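Long-range contacts in lasso peptide isopeptidase AtxE2 (Asticcacaulis excentricus, PDB 5TXE), which hydrolyses the isopeptide bond of the lasso peptides astexin-2 and astexin-3, opening the knotted molecules into linear peptides: residues Q276-A280 / S481-Q485; N327-L331 / R343-G349; N409-V415 / P470-Y476. The protein carries 1 engineered substitution. One frame throughout, in Å; residues are numbered along the deposited sequence.

Interaction 1: residues Q276-A280 / S481-Q485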
# COMPACT_ATOMS: atom_id res chain seq x y z
N GLN A 276 -22.37 -10.50 12.49
CA GLN A 276 -21.77 -9.43 13.30
C GLN A 276 -20.29 -9.64 13.54
O GLN A 276 -19.54 -8.68 13.47
CB GLN A 276 -22.42 -9.29 14.68
CG GLN A 276 -23.65 -8.42 14.68
CD GLN A 276 -24.78 -9.11 13.97
OE1 GLN A 276 -25.02 -10.30 14.20
NE2 GLN A 276 -25.46 -8.40 13.08
N ASN A 277 -19.89 -10.88 13.86
CA ASN A 277 -18.50 -11.21 14.17
C ASN A 277 -17.60 -11.09 12.95
O ASN A 277 -17.57 -11.96 12.10
CB ASN A 277 -18.37 -12.62 14.75
CG ASN A 277 -16.94 -12.97 15.11
OD1 ASN A 277 -16.01 -12.17 14.95
ND2 ASN A 277 -16.76 -14.16 15.61
N ILE A 278 -16.83 -10.02 12.89
CA ILE A 278 -15.97 -9.76 11.73
C ILE A 278 -14.82 -10.77 11.56
O ILE A 278 -14.18 -10.81 10.54
CB ILE A 278 -15.36 -8.32 11.76
CG1 ILE A 278 -14.32 -8.20 12.90
CG2 ILE A 278 -16.47 -7.27 11.88
CD1 ILE A 278 -13.63 -6.86 13.01
N ASN A 279 -14.52 -11.57 12.56
CA ASN A 279 -13.41 -12.50 12.43
C ASN A 279 -13.85 -13.90 12.15
O ASN A 279 -13.03 -14.78 11.94
CB ASN A 279 -12.54 -12.46 13.68
CG ASN A 279 -11.92 -11.07 13.88
OD1 ASN A 279 -11.71 -10.33 12.90
ND2 ASN A 279 -11.68 -10.69 15.14
N ALA A 280 -15.15 -14.12 12.12
CA ALA A 280 -15.69 -15.38 11.66
C ALA A 280 -15.41 -15.48 10.17
O ALA A 280 -15.57 -14.53 9.40
CB ALA A 280 -17.19 -15.48 11.92
N SER A 481 -16.73 -4.80 15.57
CA SER A 481 -16.19 -3.63 14.88
C SER A 481 -14.67 -3.69 14.78
O SER A 481 -14.02 -4.11 15.73
CB SER A 481 -16.57 -2.39 15.66
OG SER A 481 -15.88 -1.25 15.19
N PRO A 482 -14.09 -3.27 13.64
CA PRO A 482 -12.61 -3.25 13.57
C PRO A 482 -12.00 -2.20 14.53
O PRO A 482 -10.86 -2.35 14.97
CB PRO A 482 -12.31 -2.92 12.09
CG PRO A 482 -13.56 -2.24 11.59
CD PRO A 482 -14.71 -2.82 12.38
N ILE A 483 -12.82 -1.21 14.90
CA ILE A 483 -12.44 -0.18 15.87
C ILE A 483 -12.36 -0.81 17.28
O ILE A 483 -11.38 -0.59 18.00
CB ILE A 483 -13.37 1.07 15.82
CG1 ILE A 483 -13.45 1.59 14.36
CG2 ILE A 483 -12.86 2.17 16.76
CD1 ILE A 483 -14.32 2.81 14.18
N ALA A 484 -13.35 -1.60 17.67
CA ALA A 484 -13.28 -2.32 18.95
C ALA A 484 -12.13 -3.34 19.02
O ALA A 484 -11.57 -3.61 20.09
CB ALA A 484 -14.59 -3.02 19.26
N GLN A 485 -11.79 -3.94 17.88
CA GLN A 485 -10.73 -4.92 17.86
C GLN A 485 -9.42 -4.21 18.14
O GLN A 485 -8.58 -4.70 18.92
CB GLN A 485 -10.62 -5.60 16.49
CG GLN A 485 -9.64 -6.77 16.44
CD GLN A 485 -9.58 -7.43 15.06
OE1 GLN A 485 -10.59 -7.90 14.52
NE2 GLN A 485 -8.40 -7.47 14.49
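The contact belongs to the interface between the beta-propeller and the alpha/beta-hydrolase domain, where Ile278 and Asn279 meet Ser481, Pro482 and Gln485. The loop between propeller strands 266-271 and 283-288 comes up against the first turn of helix 482-490.

Ile278 points its methyl arm at the helix start. Its CG1 sits in the crowded position between backbone N and carbonyl carbon (chi1 69°), and the arm then runs out straight, which brings CD1 to the peptide link before the helix. Ile278 CD1 lies 3.7 Å from Pro482 N and also touches Pro482 CD. Ile278 CD1 also packs 3.6 Å from Gln485 OE1.

Asn279 supplies the one hydrogen bond across the contact. Asn279 ND2 donates to Gln485 OE1 at 3.1 Å, and the acceptor lies in the plane of the Asn279 amide. The donor stands well above the carbonyl plane of Gln485, not on a lone pair, and the two amide planes are 62° apart. Asn279 OD1 is also 3.1 Å from Gln485 OE1; these are two acceptors and do not bond. ND2 has a stronger partner in Gln477 O, while Gln485 NE2 donates to Glu489.

Both backbones are shaped locally. Asn277 OD1 accepts from Asn279 N at 2.9 Å, an Asx turn within the type I turn 277-280. Ser481 is the N-cap of the helix, Ser481 OG accepting from Ile483 N at 3.1 Å.

Pro482 also packs on an apolar side chain of the bound lasso peptide. Its side chain is about 11 Å from that of Trp116, which binds astexin-3. The arrangement is that of a propeller loop meeting a capped helix of the hydrolase domain, at the edge of the substrate site, in the prolyl oligopeptidase fold.

Interaction 2: residues N327-L331 / R343-G349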
# COMPACT_ATOMS: atom_id res chain seq x y z
N ASN A 327 0.09 -17.59 3.41
CA ASN A 327 1.14 -17.05 2.54
C ASN A 327 0.92 -17.19 1.01
O ASN A 327 1.54 -16.46 0.22
CB ASN A 327 2.48 -17.61 2.93
CG ASN A 327 2.75 -18.98 2.36
OD1 ASN A 327 3.42 -19.11 1.36
ND2 ASN A 327 2.22 -19.99 2.99
N GLU A 328 0.01 -18.07 0.58
CA GLU A 328 -0.20 -18.29 -0.84
C GLU A 328 -1.53 -17.82 -1.33
O GLU A 328 -2.42 -17.56 -0.55
CB GLU A 328 -0.10 -19.77 -1.15
CG GLU A 328 1.31 -20.30 -1.01
CD GLU A 328 1.43 -21.70 -1.57
OE1 GLU A 328 0.87 -21.94 -2.66
OE2 GLU A 328 2.04 -22.56 -0.91
N MET A 329 -1.63 -17.61 -2.64
CA MET A 329 -2.89 -17.34 -3.29
C MET A 329 -3.25 -18.61 -4.02
O MET A 329 -2.37 -19.31 -4.47
CB MET A 329 -2.77 -16.28 -4.38
CG MET A 329 -2.46 -14.90 -3.86
SD MET A 329 -3.87 -13.81 -3.78
CE MET A 329 -4.50 -13.96 -5.42
N ALA A 330 -4.54 -18.82 -4.22
CA ALA A 330 -5.05 -19.98 -4.97
C ALA A 330 -6.30 -19.60 -5.74
O ALA A 330 -7.08 -18.79 -5.31
CB ALA A 330 -5.34 -21.14 -4.02
N LEU A 331 -6.45 -20.23 -6.88
CA LEU A 331 -7.57 -20.06 -7.75
C LEU A 331 -8.30 -21.39 -7.86
O LEU A 331 -7.66 -22.43 -8.12
CB LEU A 331 -7.04 -19.70 -9.11
CG LEU A 331 -8.05 -19.52 -10.22
CD1 LEU A 331 -9.01 -18.40 -9.89
CD2 LEU A 331 -7.28 -19.22 -11.50
N ARG A 343 -9.04 -26.93 -6.91
CA ARG A 343 -7.92 -26.00 -7.03
C ARG A 343 -7.23 -26.20 -8.34
O ARG A 343 -6.86 -27.29 -8.64
CB ARG A 343 -6.89 -26.23 -5.93
CG ARG A 343 -5.93 -25.07 -5.80
CD ARG A 343 -5.19 -25.12 -4.49
NE ARG A 343 -4.18 -26.16 -4.55
CZ ARG A 343 -3.39 -26.47 -3.53
NH1 ARG A 343 -3.52 -25.84 -2.38
NH2 ARG A 343 -2.49 -27.42 -3.67
N ILE A 344 -7.05 -25.15 -9.12
CA ILE A 344 -6.32 -25.30 -10.37
C ILE A 344 -4.99 -24.56 -10.41
O ILE A 344 -4.20 -24.79 -11.31
CB ILE A 344 -7.16 -24.86 -11.57
CG1 ILE A 344 -7.66 -23.44 -11.39
CG2 ILE A 344 -8.37 -25.79 -11.72
CD1 ILE A 344 -8.27 -22.91 -12.66
N TRP A 345 -4.77 -23.60 -9.50
CA TRP A 345 -3.49 -22.86 -9.44
C TRP A 345 -3.28 -22.40 -8.01
O TRP A 345 -4.23 -22.05 -7.32
CB TRP A 345 -3.53 -21.67 -10.39
CG TRP A 345 -2.34 -20.70 -10.33
CD1 TRP A 345 -1.22 -20.70 -11.13
CD2 TRP A 345 -2.19 -19.55 -9.46
NE1 TRP A 345 -0.40 -19.64 -10.81
CE2 TRP A 345 -0.95 -18.94 -9.78
CE3 TRP A 345 -2.98 -19.00 -8.43
CZ2 TRP A 345 -0.50 -17.81 -9.12
CZ3 TRP A 345 -2.53 -17.85 -7.79
CH2 TRP A 345 -1.30 -17.28 -8.13
N HIS A 346 -2.03 -22.39 -7.60
CA HIS A 346 -1.64 -21.75 -6.35
C HIS A 346 -0.15 -21.37 -6.42
O HIS A 346 0.62 -22.04 -7.07
CB HIS A 346 -1.88 -22.66 -5.15
CG HIS A 346 -1.04 -23.90 -5.18
ND1 HIS A 346 -0.15 -24.24 -4.16
CD2 HIS A 346 -0.92 -24.87 -6.11
CE1 HIS A 346 0.46 -25.37 -4.47
NE2 HIS A 346 0.02 -25.76 -5.66
N ALA A 347 0.24 -20.29 -5.74
CA ALA A 347 1.63 -19.81 -5.75
C ALA A 347 1.80 -18.79 -4.64
O ALA A 347 0.81 -18.22 -4.12
CB ALA A 347 1.95 -19.16 -7.06
N THR A 348 3.04 -18.58 -4.24
CA THR A 348 3.37 -17.38 -3.46
C THR A 348 3.20 -16.19 -4.47
O THR A 348 3.10 -16.41 -5.67
CB THR A 348 4.76 -17.50 -2.87
OG1 THR A 348 5.72 -17.61 -3.90
CG2 THR A 348 4.87 -18.76 -2.06
N GLY A 349 2.95 -14.99 -4.01
CA GLY A 349 2.70 -13.89 -4.91
C GLY A 349 1.28 -13.39 -4.80
O GLY A 349 0.54 -13.76 -3.89
O HOH W 1 0.40 -14.42 -1.25
O HOH W 2 3.52 -14.55 -1.27
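Leu331, Met329 and Trp345 are the three most covered residues of this antiparallel strand pair, and their side chains share one face of the sheet. Leu331 pairs with Trp345: Leu331 N donates to Trp345 O at 2.9 Å. Leu331 O accepts from Ile344 N at 3.0 Å and, weakly, from Trp345 N. This is a classic beta bulge, with Ile344 and Trp345 both opposite Leu331. The side chain of Leu331 reaches Ile344, Leu331 CD2 to Ile344 CD1 4.0 Å.

Trp345 swings its six-membered ring along the sheet to Met329, its CG lying opposite the backbone N (chi1 173°). Trp345 CZ3 lies 3.8 Å from Met329 CB, and Leu331 N sits at the ring edge. Met329 N donates to Ala347 O at 2.9 Å, and Ala347 N bonds back to Met329 O. Leu351 and Leu377 also pack on Trp345.

On the face of Ala330 and His346 a polar pair forms. His346 ND1 donates to the syn lone pair of Glu328 OE1 at 2.9 Å, with ring and carboxylate planes only 17° apart. The Arg343 guanidinium lies over the His346 ring and forms a salt bridge with Glu322.

The two strands are the last hairpin of a four-stranded antiparallel meander, typical of a beta-propeller blade.

Interaction 3: residues N409-V415 / P470-Y476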
# COMPACT_ATOMS: atom_id res chain seq x y z
N ASN A 409 4.77 -18.62 16.30
CA ASN A 409 5.37 -17.76 17.28
C ASN A 409 4.98 -18.21 18.67
O ASN A 409 4.15 -19.12 18.83
CB ASN A 409 5.08 -16.26 16.99
CG ASN A 409 3.68 -15.80 17.33
OD1 ASN A 409 2.93 -16.48 17.99
ND2 ASN A 409 3.31 -14.60 16.83
N ARG A 410 5.57 -17.55 19.67
CA ARG A 410 5.34 -17.91 21.06
C ARG A 410 3.88 -17.75 21.50
O ARG A 410 3.45 -18.34 22.48
CB ARG A 410 6.34 -17.20 21.99
CG ARG A 410 6.58 -15.67 21.89
CD ARG A 410 7.40 -15.24 23.11
NE ARG A 410 8.55 -14.36 22.96
CZ ARG A 410 9.70 -14.64 22.34
NH1 ARG A 410 9.85 -15.77 21.68
NH2 ARG A 410 10.69 -13.75 22.34
N ASN A 411 3.07 -17.02 20.75
CA ASN A 411 1.67 -16.96 21.06
C ASN A 411 0.86 -17.92 20.23
O ASN A 411 -0.37 -17.77 20.16
CB ASN A 411 1.20 -15.53 20.83
CG ASN A 411 1.96 -14.56 21.72
OD1 ASN A 411 2.85 -13.81 21.29
ND2 ASN A 411 1.64 -14.62 22.99
N GLY A 412 1.53 -18.89 19.58
CA GLY A 412 0.82 -19.92 18.81
C GLY A 412 0.38 -19.52 17.40
O GLY A 412 -0.42 -20.18 16.78
N ILE A 413 0.87 -18.40 16.89
CA ILE A 413 0.32 -17.86 15.64
C ILE A 413 1.27 -18.18 14.53
O ILE A 413 2.46 -18.08 14.68
CB ILE A 413 0.08 -16.35 15.77
CG1 ILE A 413 -1.06 -16.10 16.75
CG2 ILE A 413 -0.21 -15.72 14.41
CD1 ILE A 413 -1.00 -14.76 17.41
N GLU A 414 0.71 -18.58 13.41
CA GLU A 414 1.50 -18.90 12.23
C GLU A 414 2.08 -17.63 11.63
O GLU A 414 1.38 -16.65 11.46
CB GLU A 414 0.63 -19.60 11.16
CG GLU A 414 0.05 -20.94 11.65
CD GLU A 414 -0.88 -21.63 10.65
OE1 GLU A 414 -1.06 -21.18 9.50
OE2 GLU A 414 -1.37 -22.69 11.04
N VAL A 415 3.36 -17.67 11.29
CA VAL A 415 4.06 -16.54 10.75
C VAL A 415 4.78 -16.94 9.47
O VAL A 415 5.37 -18.01 9.42
CB VAL A 415 5.12 -16.10 11.74
CG1 VAL A 415 5.98 -14.99 11.14
CG2 VAL A 415 4.47 -15.66 13.03
N PRO A 470 2.42 -10.61 11.58
CA PRO A 470 1.42 -11.64 11.74
C PRO A 470 0.07 -11.13 12.23
O PRO A 470 -0.06 -9.99 12.71
CB PRO A 470 2.05 -12.53 12.81
CG PRO A 470 2.71 -11.56 13.70
CD PRO A 470 3.32 -10.56 12.74
N ARG A 471 -0.91 -12.03 12.15
CA ARG A 471 -2.21 -11.84 12.77
C ARG A 471 -2.13 -11.58 14.28
O ARG A 471 -1.23 -12.11 14.99
CB ARG A 471 -3.11 -13.04 12.48
CG ARG A 471 -3.67 -12.98 11.05
CD ARG A 471 -4.76 -14.00 10.80
NE ARG A 471 -5.94 -13.84 11.67
CZ ARG A 471 -6.93 -14.73 11.78
NH1 ARG A 471 -6.92 -15.85 11.07
NH2 ARG A 471 -7.94 -14.50 12.62
N SER A 472 -3.05 -10.74 14.76
CA SER A 472 -3.08 -10.47 16.19
C SER A 472 -3.93 -11.56 16.88
O SER A 472 -4.78 -12.17 16.25
CB SER A 472 -3.70 -9.13 16.48
OG SER A 472 -5.06 -9.13 16.08
N GLU A 473 -3.72 -11.73 18.18
CA GLU A 473 -4.58 -12.61 19.00
C GLU A 473 -6.05 -12.17 18.91
O GLU A 473 -6.95 -12.98 18.77
CB GLU A 473 -4.11 -12.59 20.46
CG GLU A 473 -2.66 -13.11 20.62
CD GLU A 473 -2.05 -12.97 22.02
OE1 GLU A 473 -2.65 -13.53 22.97
OE2 GLU A 473 -0.95 -12.34 22.18
N ALA A 474 -6.27 -10.85 18.97
CA ALA A 474 -7.61 -10.28 18.91
C ALA A 474 -8.34 -10.64 17.63
O ALA A 474 -9.55 -10.72 17.62
CB ALA A 474 -7.56 -8.76 19.03
N SER A 475 -7.60 -10.80 16.54
CA SER A 475 -8.24 -11.17 15.28
C SER A 475 -8.83 -12.60 15.32
O SER A 475 -9.62 -12.95 14.45
CB SER A 475 -7.26 -11.05 14.13
OG SER A 475 -6.27 -12.08 14.23
N TYR A 476 -8.42 -13.40 16.31
CA TYR A 476 -8.99 -14.74 16.56
C TYR A 476 -10.19 -14.77 17.54
O TYR A 476 -10.68 -15.85 17.87
CB TYR A 476 -7.89 -15.69 17.08
CG TYR A 476 -6.89 -16.05 16.02
CD1 TYR A 476 -7.22 -16.97 15.04
CD2 TYR A 476 -5.64 -15.45 15.96
CE1 TYR A 476 -6.34 -17.29 14.04
CE2 TYR A 476 -4.74 -15.78 14.97
CZ TYR A 476 -5.11 -16.70 14.01
OH TYR A 476 -4.26 -17.05 12.99
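Apolar packing leads this contact, with Ile413 against Pro470, Arg471, Glu473 and Tyr476. Ile413 divides its branches among them. Ile413 CG2 faces Pro470 CB at 4.2 Å, and Ile413 CG1 meets Tyr476 CE2 at 4.1 Å. Ile413 CD1 reaches past the Arg471 carbonyl to Glu473 CG, 4.0 Å away. Val415 lies alongside Pro470, Val415 CG2 to Pro470 CB 4.0 Å, both side chains pointing the same way.

Polar contact across the segments is looser, and no hydrogen bond joins them. The Asn411 amide comes near the Glu473 carboxylate, the side chains crossing at about a right angle with their planes 22° apart. With a leucine in place of Asn411, the Glu473 carboxylate would probably lose its polar neighbour and face an apolar group instead.

Hydrogen bonds within each segment set the shapes that meet. Asn409 OD1 is gripped from opposite faces of its amide plane, by Asn411 N at 2.8 Å and Ile413 N at 3.0 Å. The first of these makes an Asx turn, and together they brace the type I turn 409-412. Across from it, Ser475 N donates to Ser472 OG at 3.1 Å, an ST motif. Arg471 NE donates to Ser475 OG, and Arg471 NH2 lies over one face of the Tyr476 ring, toward the rim.

The turn joins strands 401-408 and 414-421 at the edge of the hydrolase sheet. Helix 494-512 covers Asn409 and Asn411, with Thr502 accepting from the Asn409 amide. Helix 482-490 backs Ser472 and Ala474, and Glu489 bonds to Ser472.

How the interactions relate
From the N terminus, residues 276-280 come first and open the longest loop, which closes at 481-485 as interaction 1, joining the propeller to the hydrolase domain. Interactions 2 and 3 both nest inside it. Interaction 2 closes first, as a short hairpin within a single propeller blade. Interaction 3 follows in series, tying the turn 409-412 and the start of strand 414-421 to the loop after strand 463-467. Nothing crosses. Interactions 1 and 3 touch: Asn279 and Gln485 pack against Ala474 and Ser475, so the propeller loop, helix 482-490 and the loop before it meet in one patch. Interaction 2 stays apart, its nearest atoms about 7 Å from interaction 3.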